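Local coordinates for protein putative peptidase (Bacteroides fragilis, PDB 5DYN) that probably cleaves peptide bonds as a clostripain-family cysteine protease, the kind of enzyme linked to activation of the B. fragilis toxin, this chain forming its C-terminal part, at residues Y9-I12 and A13-H16; T67-P70 and A71-S74; A75-A78 and A79-I82; V124-S127 and K128-R132; D161-I164 and Y165-A169. All coordinates share one frame; numbering follows the deposited sequence.

How the interactions relate
All five contacts are local, joining residues three to five positions apart. Interactions 2 and 5 have half their touching residues buried and none exposed, whereas interaction 3 has three exposed and interaction 4 two. Interactions 1 and 3 open helices 12-18 and 78-92, interactions 2 and 5 lie where a helix runs out, and interaction 4 lies between helices 119-127 and 130-133. Interactions 2 and 3 adjoin: M72 meets I82 between helices, S74 meets K81 from the loop. Interactions 4 and 5 pair through V129 and L130. Aliphatic packing marks interactions 1, 2 and 4; interaction 3 has backbone bonds with K81 over loop carbonyls; interaction 5 adds a salt bridge and a cation-pi stack.

Interaction 1 (Y9-I12 and A13-H16); sequences YMDI and ADLH
M10 and L15 meet through their sulfur-bearing and branched ends, crossing at about a right angle, the methyl CE of M10 lying 3.6 Å from CD1 of L15. M10 runs out extended, with CG opposite the backbone N (chi1 -175°), which carries SD to the CA and CB of L15; the bend at chi3 (44°) then turns CE onto CD1. Nearer the backbone, CG of M10 passes CB of D14 in the opposing sense at 4.0 Å. I12 CD1 also comes within 4.4 Å of CD2 of L15, a loose contact. Behind them stands the first helical turn: L15 N donates to D11 O at 2.9 Å, and H16 N donates to I12 O at 2.8 Å. D11 occupies the N-cap position without a side-chain capping bond; in the conformer described, OD1 accepts from the backbone N of S125 of the other chain, and OD2 lies 4.1 Å from OD2 of D14, two like charges that probably disfavour each other. H16 binds D46 through NE2. M10 and L15 both pack on M95 of the other chain. The thioether and leucine thus give this strand-to-helix turn an apolar face towards the subunit interface, which D11 also meets.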
loop_
_atom_site.group_PDB
_atom_site.type_symbol
_atom_site.label_atom_id
_atom_site.label_comp_id
_atom_site.label_asym_id
_atom_site.label_seq_id
_atom_site.Cartn_x
_atom_site.Cartn_y
_atom_site.Cartn_z
ATOM N N TYR B 9 -0.686 13.907 -8.458
ATOM C CA TYR B 9 -0.255 12.780 -7.643
ATOM C C TYR B 9 -0.241 13.229 -6.189
ATOM O O TYR B 9 0.292 14.288 -5.873
ATOM C CB TYR B 9 1.135 12.286 -8.075
ATOM C CG TYR B 9 1.306 12.130 -9.575
ATOM C CD1 TYR B 9 1.479 13.240 -10.395
ATOM C CD2 TYR B 9 1.313 10.872 -10.169
ATOM C CE1 TYR B 9 1.628 13.111 -11.760
ATOM C CE2 TYR B 9 1.473 10.732 -11.540
ATOM C CZ TYR B 9 1.630 11.858 -12.327
ATOM O OH TYR B 9 1.786 11.746 -13.687
ATOM N N MET B 10 -0.830 12.436 -5.305
ATOM C CA MET B 10 -0.917 12.826 -3.905
ATOM C C MET B 10 0.331 12.435 -3.125
ATOM O O MET B 10 0.663 11.255 -3.007
ATOM C CB MET B 10 -2.157 12.210 -3.248
ATOM C CG MET B 10 -2.383 12.668 -1.808
ATOM S SD MET B 10 -3.989 12.182 -1.142
ATOM C CE MET B 10 -4.064 10.486 -1.708
ATOM N N ASP B 11 1.027 13.438 -2.602
ATOM C CA ASP B 11 2.171 13.181 -1.743
ATOM C C ASP B 11 1.693 12.497 -0.465
ATOM O O ASP B 11 0.561 12.696 -0.027
ATOM C CB ASP B 11 2.923 14.476 -1.431
ATOM C CG ASP B 11 3.766 14.958 -2.604
ATOM O OD1 ASP B 11 4.362 14.107 -3.299
ATOM O OD2 ASP B 11 3.834 16.183 -2.834
ATOM N N ILE B 12 2.554 11.668 0.111
ATOM C CA ILE B 12 2.195 10.913 1.307
ATOM C C ILE B 12 1.826 11.837 2.468
ATOM O O ILE B 12 0.919 11.533 3.243
ATOM C CB ILE B 12 3.338 9.969 1.732
ATOM C CG1 ILE B 12 3.617 8.962 0.620
ATOM C CG2 ILE B 12 2.983 9.229 3.008
ATOM C CD1 ILE B 12 2.388 8.193 0.192
ATOM N N ALA B 13 2.515 12.973 2.572
ATOM C CA ALA B 13 2.221 13.953 3.616
ATOM C C ALA B 13 0.796 14.477 3.478
ATOM O O ALA B 13 0.067 14.589 4.464
ATOM C CB ALA B 13 3.218 15.103 3.568
ATOM N N ASP B 14 0.407 14.790 2.246
ATOM C CA ASP B 14 -0.951 15.235 1.955
ATOM C C ASP B 14 -1.974 14.132 2.222
ATOM O O ASP B 14 -3.074 14.407 2.707
ATOM C CB ASP B 14 -1.059 15.706 0.506
ATOM C CG ASP B 14 -0.136 16.863 0.204
ATOM O OD1 ASP B 14 0.161 17.638 1.135
ATOM O OD2 ASP B 14 0.298 16.994 -0.959
ATOM N N LEU B 15 -1.611 12.891 1.903
ATOM C CA LEU B 15 -2.482 11.751 2.176
ATOM C C LEU B 15 -2.723 11.613 3.676
ATOM O O LEU B 15 -3.859 11.430 4.115
ATOM C CB LEU B 15 -1.884 10.458 1.615
ATOM C CG LEU B 15 -2.558 9.140 2.015
ATOM C CD1 LEU B 15 -4.045 9.142 1.674
ATOM C CD2 LEU B 15 -1.863 7.960 1.348
ATOM N N HIS B 16 -1.646 11.708 4.451
ATOM C CA HIS B 16 -1.735 11.657 5.906
ATOM C C HIS B 16 -2.625 12.767 6.457
ATOM O O HIS B 16 -3.450 12.533 7.343
ATOM C CB HIS B 16 -0.346 11.756 6.537
ATOM C CG HIS B 16 -0.376 11.912 8.025
ATOM N ND1 HIS B 16 -0.271 13.138 8.647
ATOM C CD2 HIS B 16 -0.515 11.000 9.017
ATOM C CE1 HIS B 16 -0.338 12.973 9.955
ATOM N NE2 HIS B 16 -0.485 11.684 10.206
#

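Interaction 2 (T67-P70 and A71-S74)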
loop_
_atom_site.group_PDB
_atom_site.type_symbol
_atom_site.label_atom_id
_atom_site.label_comp_id
_atom_site.label_asym_id
_atom_site.label_seq_id
_atom_site.Cartn_x
_atom_site.Cartn_y
_atom_site.Cartn_z
ATOM N N THR B 67 -13.562 -12.144 -3.177
ATOM C CA THR B 67 -13.179 -12.787 -1.923
ATOM C C THR B 67 -12.597 -11.788 -0.924
ATOM O O THR B 67 -12.678 -11.996 0.288
ATOM C CB THR B 67 -12.154 -13.905 -2.150
ATOM O OG1 THR B 67 -10.938 -13.347 -2.660
ATOM C CG2 THR B 67 -12.694 -14.935 -3.134
ATOM N N VAL B 68 -12.016 -10.702 -1.430
ATOM C CA VAL B 68 -11.417 -9.688 -0.567
ATOM C C VAL B 68 -12.493 -8.898 0.176
ATOM O O VAL B 68 -12.336 -8.579 1.357
ATOM C CB VAL B 68 -10.515 -8.717 -1.366
ATOM C CG1 VAL B 68 -10.022 -7.585 -0.477
ATOM C CG2 VAL B 68 -9.336 -9.462 -1.960
ATOM N N VAL B 69 -13.593 -8.593 -0.509
ATOM C CA VAL B 69 -14.685 -7.864 0.131
ATOM C C VAL B 69 -15.239 -8.627 1.346
ATOM O O VAL B 69 -15.393 -8.032 2.411
ATOM C CB VAL B 69 -15.829 -7.538 -0.869
ATOM C CG1 VAL B 69 -17.133 -7.298 -0.135
ATOM C CG2 VAL B 69 -15.464 -6.335 -1.722
ATOM N N PRO B 70 -15.525 -9.941 1.210
ATOM C CA PRO B 70 -15.916 -10.653 2.434
ATOM C C PRO B 70 -14.824 -10.647 3.505
ATOM O O PRO B 70 -15.131 -10.550 4.694
ATOM C CB PRO B 70 -16.179 -12.080 1.943
ATOM C CG PRO B 70 -16.529 -11.927 0.516
ATOM C CD PRO B 70 -15.683 -10.797 0.018
ATOM N N ALA B 71 -13.566 -10.746 3.084
ATOM C CA ALA B 71 -12.445 -10.703 4.016
ATOM C C ALA B 71 -12.432 -9.391 4.792
ATOM O O ALA B 71 -12.093 -9.362 5.974
ATOM C CB ALA B 71 -11.129 -10.893 3.278
ATOM N N MET B 72 -12.815 -8.308 4.123
ATOM C CA MET B 72 -12.823 -6.989 4.748
ATOM C C MET B 72 -13.896 -6.864 5.822
ATOM O O MET B 72 -13.801 -6.007 6.696
ATOM C CB MET B 72 -13.018 -5.896 3.696
ATOM C CG MET B 72 -11.865 -5.777 2.717
ATOM S SD MET B 72 -11.962 -4.316 1.668
ATOM C CE MET B 72 -13.553 -4.550 0.891
ATOM N N PHE B 73 -14.914 -7.717 5.762
ATOM C CA PHE B 73 -16.009 -7.644 6.720
ATOM C C PHE B 73 -16.008 -8.830 7.683
ATOM O O PHE B 73 -17.057 -9.234 8.185
ATOM C CB PHE B 73 -17.349 -7.551 5.987
ATOM C CG PHE B 73 -17.567 -6.233 5.298
ATOM C CD1 PHE B 73 -18.070 -5.147 5.994
ATOM C CD2 PHE B 73 -17.262 -6.078 3.956
ATOM C CE1 PHE B 73 -18.268 -3.932 5.365
ATOM C CE2 PHE B 73 -17.457 -4.864 3.320
ATOM C CZ PHE B 73 -17.959 -3.791 4.025
ATOM N N SER B 74 -14.827 -9.379 7.940
ATOM C CA SER B 74 -14.672 -10.441 8.926
ATOM C C SER B 74 -14.853 -9.886 10.331
ATOM O O SER B 74 -14.718 -8.681 10.547
ATOM C CB SER B 74 -13.303 -11.105 8.798
ATOM O OG SER B 74 -13.160 -11.743 7.541
#
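T67 begins the series through its backbone, its O accepting from A71 N at 3.2 Å in an ordinary helical bond; its hydroxyl OG1 turns back to P64 O. V68 follows with a shorter bond, M72 N to V68 O at 2.8 Å, the donor nearly along the C=O axis. Its methyl CG1 also touches CG of M72, and the two side chains pass at a slant. V69 touches both M72 and F73. M72 is bent at its last torsion (chi3 -57°), folding the methyl CE back against CG2 of V69 at 3.7 Å. On the other branch, CG1 of V69 lies 4.2 Å from CE2 of F73, while V69 O sits 3.1 Å from CD2 at the edge of that ring, near its plane. V69 O receives only weak backbone bonds, from M72 N and F73 N. P70 marks the kink, since its N has no hydrogen to give to the turn before, and the chain tightens as F73 N bonds to P70 O at 3.0 Å from above the carbonyl plane. The helix then gives way, and S74 OG closes back on A71 O at 3.0 Å. V69, P70 and F73 face M43, G42 and N52 of the other chain. T67 and A71 lean on C85 of helix 78-92, and M72 reaches I82 there, while V68 and M72 rest on F29 and F27 of strand 25-31.

Interaction 3 (A75-A78 and A79-I82); sequences AENA and ALKI
N77 and K81 are joined by the first bond of the helix, K81 N to N77 O at 3.0 Å, just where the backbone changes course. N77 has a positive phi (63°), which turns the chain out of the loop 75-77. A78 then adopts helical angles, and I82 N reaches A78 O at 2.6 Å, nearly straight onto the carbonyl. N77 stands at the N-cap position but contributes no side-chain capping bond. Its amide instead lies beside L80, both pointing the same way, with ND2 3.7 Å from CD1 of L80. This is the start of helix 78-92, which follows helix 65-72 in the chain and packs against the mixed sheet: A78 touches F27 of strand 25-31, A79 sits on Y50 and I52 of strand 50-53, and L80 reaches V186 and Y187 of strand 185-196. On another side of the turn K81 lays its aliphatic chain along the loop carbonyls. CG lies 3.3 Å from N77 O and CE lies 3.7 Å from E76 O, the chain staying extended until it bends at chi4 (-65°). I82, with CG1 opposite the carbonyl carbon (chi1 -69°), brings that atom to 3.1 Å from A78 O. E76 sends its carboxylate to K110 of the other chain in a salt bridge, and A78 packs on R16 of that chain.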
loop_
_atom_site.group_PDB
_atom_site.type_symbol
_atom_site.label_atom_id
_atom_site.label_comp_id
_atom_site.label_asym_id
_atom_site.label_seq_id
_atom_site.Cartn_x
_atom_site.Cartn_y
_atom_site.Cartn_z
ATOM N N ALA B 75 -15.160 -10.766 11.281
ATOM C CA ALA B 75 -15.310 -10.372 12.678
ATOM C C ALA B 75 -14.022 -9.736 13.198
ATOM O O ALA B 75 -14.038 -8.635 13.748
ATOM C CB ALA B 75 -15.695 -11.572 13.527
ATOM N N GLU B 76 -12.909 -10.438 13.013
ATOM C CA GLU B 76 -11.593 -9.908 13.350
ATOM C C GLU B 76 -10.573 -10.524 12.392
ATOM O O GLU B 76 -10.915 -11.425 11.619
ATOM C CB GLU B 76 -11.251 -10.196 14.821
ATOM C CG GLU B 76 -9.942 -9.578 15.353
ATOM C CD GLU B 76 -9.786 -8.099 15.019
ATOM O OE1 GLU B 76 -10.761 -7.338 15.186
ATOM O OE2 GLU B 76 -8.683 -7.695 14.592
ATOM N N ASN B 77 -9.341 -10.018 12.428
ATOM C CA ASN B 77 -8.259 -10.471 11.556
ATOM C C ASN B 77 -8.570 -10.218 10.091
ATOM O O ASN B 77 -8.142 -10.972 9.218
ATOM C CB ASN B 77 -7.961 -11.955 11.782
ATOM C CG ASN B 77 -7.328 -12.218 13.127
ATOM O OD1 ASN B 77 -7.864 -12.966 13.945
ATOM N ND2 ASN B 77 -6.178 -11.597 13.370
ATOM N N ALA B 78 -9.311 -9.146 9.832
ATOM C CA ALA B 78 -9.651 -8.765 8.471
ATOM C C ALA B 78 -8.387 -8.525 7.653
ATOM O O ALA B 78 -8.282 -8.990 6.520
ATOM C CB ALA B 78 -10.533 -7.528 8.470
ATOM N N ALA B 79 -7.426 -7.820 8.245
ATOM C CA ALA B 79 -6.188 -7.466 7.558
ATOM C C ALA B 79 -5.452 -8.704 7.061
ATOM O O ALA B 79 -4.995 -8.746 5.919
ATOM C CB ALA B 79 -5.291 -6.648 8.471
ATOM N N LEU B 80 -5.353 -9.715 7.917
ATOM C CA LEU B 80 -4.708 -10.968 7.536
ATOM C C LEU B 80 -5.522 -11.698 6.475
ATOM O O LEU B 80 -4.969 -12.257 5.527
ATOM C CB LEU B 80 -4.514 -11.869 8.757
ATOM C CG LEU B 80 -3.422 -11.466 9.747
ATOM C CD1 LEU B 80 -3.432 -12.396 10.948
ATOM C CD2 LEU B 80 -2.059 -11.475 9.071
ATOM N N LYS B 81 -6.840 -11.687 6.640
ATOM C CA LYS B 81 -7.720 -12.376 5.713
ATOM C C LYS B 81 -7.732 -11.684 4.351
ATOM O O LYS B 81 -7.802 -12.350 3.320
ATOM C CB LYS B 81 -9.129 -12.471 6.294
ATOM C CG LYS B 81 -9.238 -13.475 7.434
ATOM C CD LYS B 81 -10.507 -13.274 8.236
ATOM C CE LYS B 81 -10.672 -14.345 9.300
ATOM N NZ LYS B 81 -10.863 -15.695 8.696
ATOM N N ILE B 82 -7.648 -10.356 4.350
ATOM C CA ILE B 82 -7.513 -9.596 3.107
ATOM C C ILE B 82 -6.258 -10.021 2.348
ATOM O O ILE B 82 -6.306 -10.312 1.150
ATOM C CB ILE B 82 -7.448 -8.075 3.364
ATOM C CG1 ILE B 82 -8.795 -7.551 3.867
ATOM C CG2 ILE B 82 -7.051 -7.333 2.093
ATOM C CD1 ILE B 82 -8.729 -6.142 4.419
#

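Interaction 4 (V124-S127 and K128-R132)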
loop_
_atom_site.group_PDB
_atom_site.type_symbol
_atom_site.label_atom_id
_atom_site.label_comp_id
_atom_site.label_asym_id
_atom_site.label_seq_id
_atom_site.Cartn_x
_atom_site.Cartn_y
_atom_site.Cartn_z
ATOM N N VAL B 124 13.254 3.469 16.366
ATOM C CA VAL B 124 14.227 3.488 17.450
ATOM C C VAL B 124 15.318 2.461 17.181
ATOM O O VAL B 124 16.507 2.774 17.238
ATOM C CB VAL B 124 13.570 3.200 18.819
ATOM C CG1 VAL B 124 14.625 3.123 19.912
ATOM C CG2 VAL B 124 12.538 4.263 19.150
ATOM N N ALA B 125 14.898 1.237 16.878
ATOM C CA ALA B 125 15.819 0.148 16.581
ATOM C C ALA B 125 16.756 0.503 15.434
ATOM O O ALA B 125 17.957 0.237 15.495
ATOM C CB ALA B 125 15.050 -1.116 16.251
ATOM N N THR B 126 16.199 1.107 14.391
ATOM C CA THR B 126 16.972 1.449 13.204
ATOM C C THR B 126 17.975 2.564 13.496
ATOM O O THR B 126 19.085 2.564 12.960
ATOM C CB THR B 126 16.050 1.870 12.047
ATOM O OG1 THR B 126 15.023 0.883 11.875
ATOM C CG2 THR B 126 16.834 1.995 10.764
ATOM N N SER B 127 17.591 3.499 14.363
ATOM C CA SER B 127 18.470 4.608 14.728
ATOM C C SER B 127 19.700 4.134 15.499
ATOM O O SER B 127 20.714 4.824 15.538
ATOM C CB SER B 127 17.710 5.654 15.549
ATOM O OG SER B 127 17.305 5.128 16.798
ATOM N N LYS B 128 19.609 2.956 16.109
ATOM C CA LYS B 128 20.744 2.375 16.821
ATOM C C LYS B 128 21.728 1.734 15.845
ATOM O O LYS B 128 22.869 1.445 16.200
ATOM C CB LYS B 128 20.269 1.334 17.840
ATOM C CG LYS B 128 19.368 1.886 18.937
ATOM C CD LYS B 128 18.886 0.782 19.873
ATOM C CE LYS B 128 18.366 1.360 21.188
ATOM N NZ LYS B 128 17.956 0.302 22.160
ATOM N N VAL B 129 21.281 1.516 14.614
ATOM C CA VAL B 129 22.085 0.810 13.621
ATOM C C VAL B 129 22.733 1.740 12.599
ATOM O O VAL B 129 23.951 1.727 12.422
ATOM C CB VAL B 129 21.236 -0.226 12.857
ATOM C CG1 VAL B 129 22.042 -0.847 11.727
ATOM C CG2 VAL B 129 20.714 -1.296 13.808
ATOM N N LEU B 130 21.906 2.545 11.937
ATOM C CA LEU B 130 22.324 3.327 10.771
ATOM C C LEU B 130 23.552 4.238 10.962
ATOM O O LEU B 130 24.475 4.179 10.151
ATOM C CB LEU B 130 21.140 4.161 10.267
ATOM C CG LEU B 130 20.325 3.556 9.123
ATOM C CD1 LEU B 130 20.140 2.060 9.308
ATOM C CD2 LEU B 130 18.978 4.255 9.002
ATOM N N PRO B 131 23.572 5.089 12.010
ATOM C CA PRO B 131 24.753 5.955 12.130
ATOM C C PRO B 131 26.020 5.157 12.402
ATOM O O PRO B 131 27.108 5.535 11.975
ATOM C CB PRO B 131 24.418 6.855 13.329
ATOM C CG PRO B 131 22.942 6.730 13.519
ATOM C CD PRO B 131 22.603 5.342 13.091
ATOM N N ARG B 132 25.852 4.044 13.103
ATOM C CA ARG B 132 26.958 3.210 13.550
ATOM C C ARG B 132 27.605 2.425 12.409
ATOM O O ARG B 132 28.803 2.136 12.446
ATOM C CB ARG B 132 26.452 2.258 14.637
ATOM C CG ARG B 132 27.501 1.427 15.339
ATOM C CD ARG B 132 26.918 0.871 16.629
ATOM N NE ARG B 132 27.578 -0.354 17.070
ATOM C CZ ARG B 132 27.154 -1.099 18.086
ATOM N NH1 ARG B 132 26.071 -0.741 18.763
ATOM N NH2 ARG B 132 27.807 -2.204 18.422
#
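K128, T126 and S127 carry most of this contact, which is led by the long aliphatic part of K128 lying back over the preceding turn. CG of K128 is 3.4 Å from V124 O, and the extended chain continues past it until CE passes CG1 of V124 at 4.3 Å. Its backbone N bonds to A125 O at 3.2 Å from above the carbonyl plane, and more weakly to V124 O. S127 holds OG in the crowded position between N and the carbonyl carbon (chi1 65°), from where it donates to V124 O at 2.5 Å, a distance unusually short and no sign of strength. These bonds lie towards the end of the helix that begins at 119, before helix 130-133. T126 links the two, for its O accepts two backbone donors: V129 N from above the carbonyl plane, and L130 N at 3.0 Å almost in line with C=O. The methyl CG2 of T126 lies alongside the isobutyl group of L130, 3.6 Å from CD2 and equally near CD1. Its hydroxyl OG1 looks the other way, to L122 O and the indole NE1 of W177. P131, in the first turn of helix 130-133, puts CD 3.1 Å from S127 O. V129 and L130 both touch I164 of helix 160-167, and V129 also meets W177, while L130 reaches W238 and T241.

Interaction 5 (D161-I164 and Y165-A169); sequences DRFI and YQITA
R162 and Y165 lie side by side, the guanidinium flat over one face of the ring with centres 4.2 Å apart and planes inclined by only 25°. NH1 stands above the middle of the ring, and NH2 approaches CD1 of Y165 at 3.5 Å, a cation-pi stack. The arginine reaches this place by folding twice, at chi2 and chi3, while Y165 throws its ring out opposite the backbone N (chi1 -176°). D161 fixes the turn of the guanidinium: NE and NH2 both bind OD2, NE at 3.0 Å, in its plane and at its edge. OD2 also meets K209, and OD1 is held by the hydroxyl of Y174, whose ring packs edge-to-face on Y165. On the opposite flank F163 meets I167 at an oblique angle, CE1 to CG2 3.7 Å, and CD1 of I164 lies near CD1 of I167. The backbone N of T168 and its hydroxyl reach I164 O from opposite faces of the carbonyl plane, OG1 at 2.7 Å, which ties off the last turn. W177 of helix 172-182 covers D161 and I164, and F140 meets F163 edge-to-face. The C-terminal end of helix 160-167, with positive phi at A169 and bonds back into the last turn, A169 N to Q166 O among them, is a Schellman motif.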
loop_
_atom_site.group_PDB
_atom_site.type_symbol
_atom_site.label_atom_id
_atom_site.label_comp_id
_atom_site.label_asym_id
_atom_site.label_seq_id
_atom_site.Cartn_x
_atom_site.Cartn_y
_atom_site.Cartn_z
ATOM N N ASP B 161 14.985 -5.365 5.740
ATOM C CA ASP B 161 15.643 -6.361 6.573
ATOM C C ASP B 161 16.971 -6.830 5.983
ATOM O O ASP B 161 17.970 -6.931 6.695
ATOM C CB ASP B 161 14.725 -7.562 6.794
ATOM C CG ASP B 161 15.433 -8.714 7.477
ATOM O OD1 ASP B 161 15.536 -8.688 8.723
ATOM O OD2 ASP B 161 15.886 -9.640 6.770
ATOM N N ARG B 162 16.983 -7.112 4.686
ATOM C CA ARG B 162 18.199 -7.581 4.031
ATOM C C ARG B 162 19.255 -6.483 3.961
ATOM O O ARG B 162 20.454 -6.763 3.974
ATOM C CB ARG B 162 17.884 -8.109 2.631
ATOM C CG ARG B 162 17.069 -9.393 2.619
ATOM C CD ARG B 162 17.860 -10.566 3.184
ATOM N NE ARG B 162 17.775 -10.648 4.639
ATOM C CZ ARG B 162 18.467 -11.505 5.384
ATOM N NH1 ARG B 162 19.303 -12.362 4.814
ATOM N NH2 ARG B 162 18.322 -11.502 6.701
ATOM N N PHE B 163 18.806 -5.234 3.894
ATOM C CA PHE B 163 19.722 -4.098 3.888
ATOM C C PHE B 163 20.413 -3.928 5.243
ATOM O O PHE B 163 21.625 -3.705 5.305
ATOM C CB PHE B 163 18.980 -2.815 3.506
ATOM C CG PHE B 163 19.788 -1.564 3.710
ATOM C CD1 PHE B 163 20.922 -1.324 2.951
ATOM C CD2 PHE B 163 19.409 -0.626 4.658
ATOM C CE1 PHE B 163 21.668 -0.173 3.137
ATOM C CE2 PHE B 163 20.152 0.529 4.848
ATOM C CZ PHE B 163 21.284 0.754 4.088
ATOM N N ILE B 164 19.645 -4.029 6.324
ATOM C CA ILE B 164 20.216 -3.935 7.665
ATOM C C ILE B 164 21.149 -5.120 7.896
ATOM O O ILE B 164 22.208 -4.981 8.510
ATOM C CB ILE B 164 19.126 -3.896 8.765
ATOM C CG1 ILE B 164 18.192 -2.705 8.554
ATOM C CG2 ILE B 164 19.755 -3.792 10.144
ATOM C CD1 ILE B 164 18.887 -1.361 8.651
ATOM N N TYR B 165 20.756 -6.280 7.379
ATOM C CA TYR B 165 21.578 -7.481 7.466
ATOM C C TYR B 165 22.914 -7.292 6.750
ATOM O O TYR B 165 23.959 -7.731 7.232
ATOM C CB TYR B 165 20.833 -8.678 6.875
ATOM C CG TYR B 165 21.570 -9.989 7.020
ATOM C CD1 TYR B 165 21.383 -10.788 8.140
ATOM C CD2 TYR B 165 22.448 -10.432 6.037
ATOM C CE1 TYR B 165 22.051 -11.986 8.280
ATOM C CE2 TYR B 165 23.120 -11.631 6.169
ATOM C CZ TYR B 165 22.918 -12.402 7.292
ATOM O OH TYR B 165 23.581 -13.597 7.431
ATOM N N GLN B 166 22.864 -6.641 5.595
ATOM C CA GLN B 166 24.054 -6.404 4.789
ATOM C C GLN B 166 25.065 -5.523 5.521
ATOM O O GLN B 166 26.239 -5.877 5.643
ATOM C CB GLN B 166 23.664 -5.761 3.457
ATOM C CG GLN B 166 24.787 -5.679 2.433
ATOM C CD GLN B 166 24.922 -6.947 1.614
ATOM O OE1 GLN B 166 24.896 -8.055 2.151
ATOM N NE2 GLN B 166 25.054 -6.790 0.301
ATOM N N ILE B 167 24.602 -4.378 6.012
ATOM C CA ILE B 167 25.495 -3.392 6.609
ATOM C C ILE B 167 25.992 -3.809 7.990
ATOM O O ILE B 167 27.007 -3.302 8.467
ATOM C CB ILE B 167 24.812 -2.015 6.715
ATOM C CG1 ILE B 167 23.660 -2.055 7.720
ATOM C CG2 ILE B 167 24.314 -1.566 5.348
ATOM C CD1 ILE B 167 22.991 -0.716 7.918
ATOM N N THR B 168 25.283 -4.733 8.631
ATOM C CA THR B 168 25.715 -5.245 9.928
ATOM C C THR B 168 26.353 -6.622 9.794
ATOM O O THR B 168 26.732 -7.231 10.792
ATOM C CB THR B 168 24.546 -5.342 10.930
ATOM O OG1 THR B 168 23.598 -6.309 10.468
ATOM C CG2 THR B 168 23.862 -3.997 11.091
ATOM N N ALA B 169 26.454 -7.110 8.559
ATOM C CA ALA B 169 26.992 -8.438 8.278
ATOM C C ALA B 169 26.306 -9.508 9.125
ATOM O O ALA B 169 26.912 -10.521 9.473
ATOM C CB ALA B 169 28.496 -8.463 8.507
#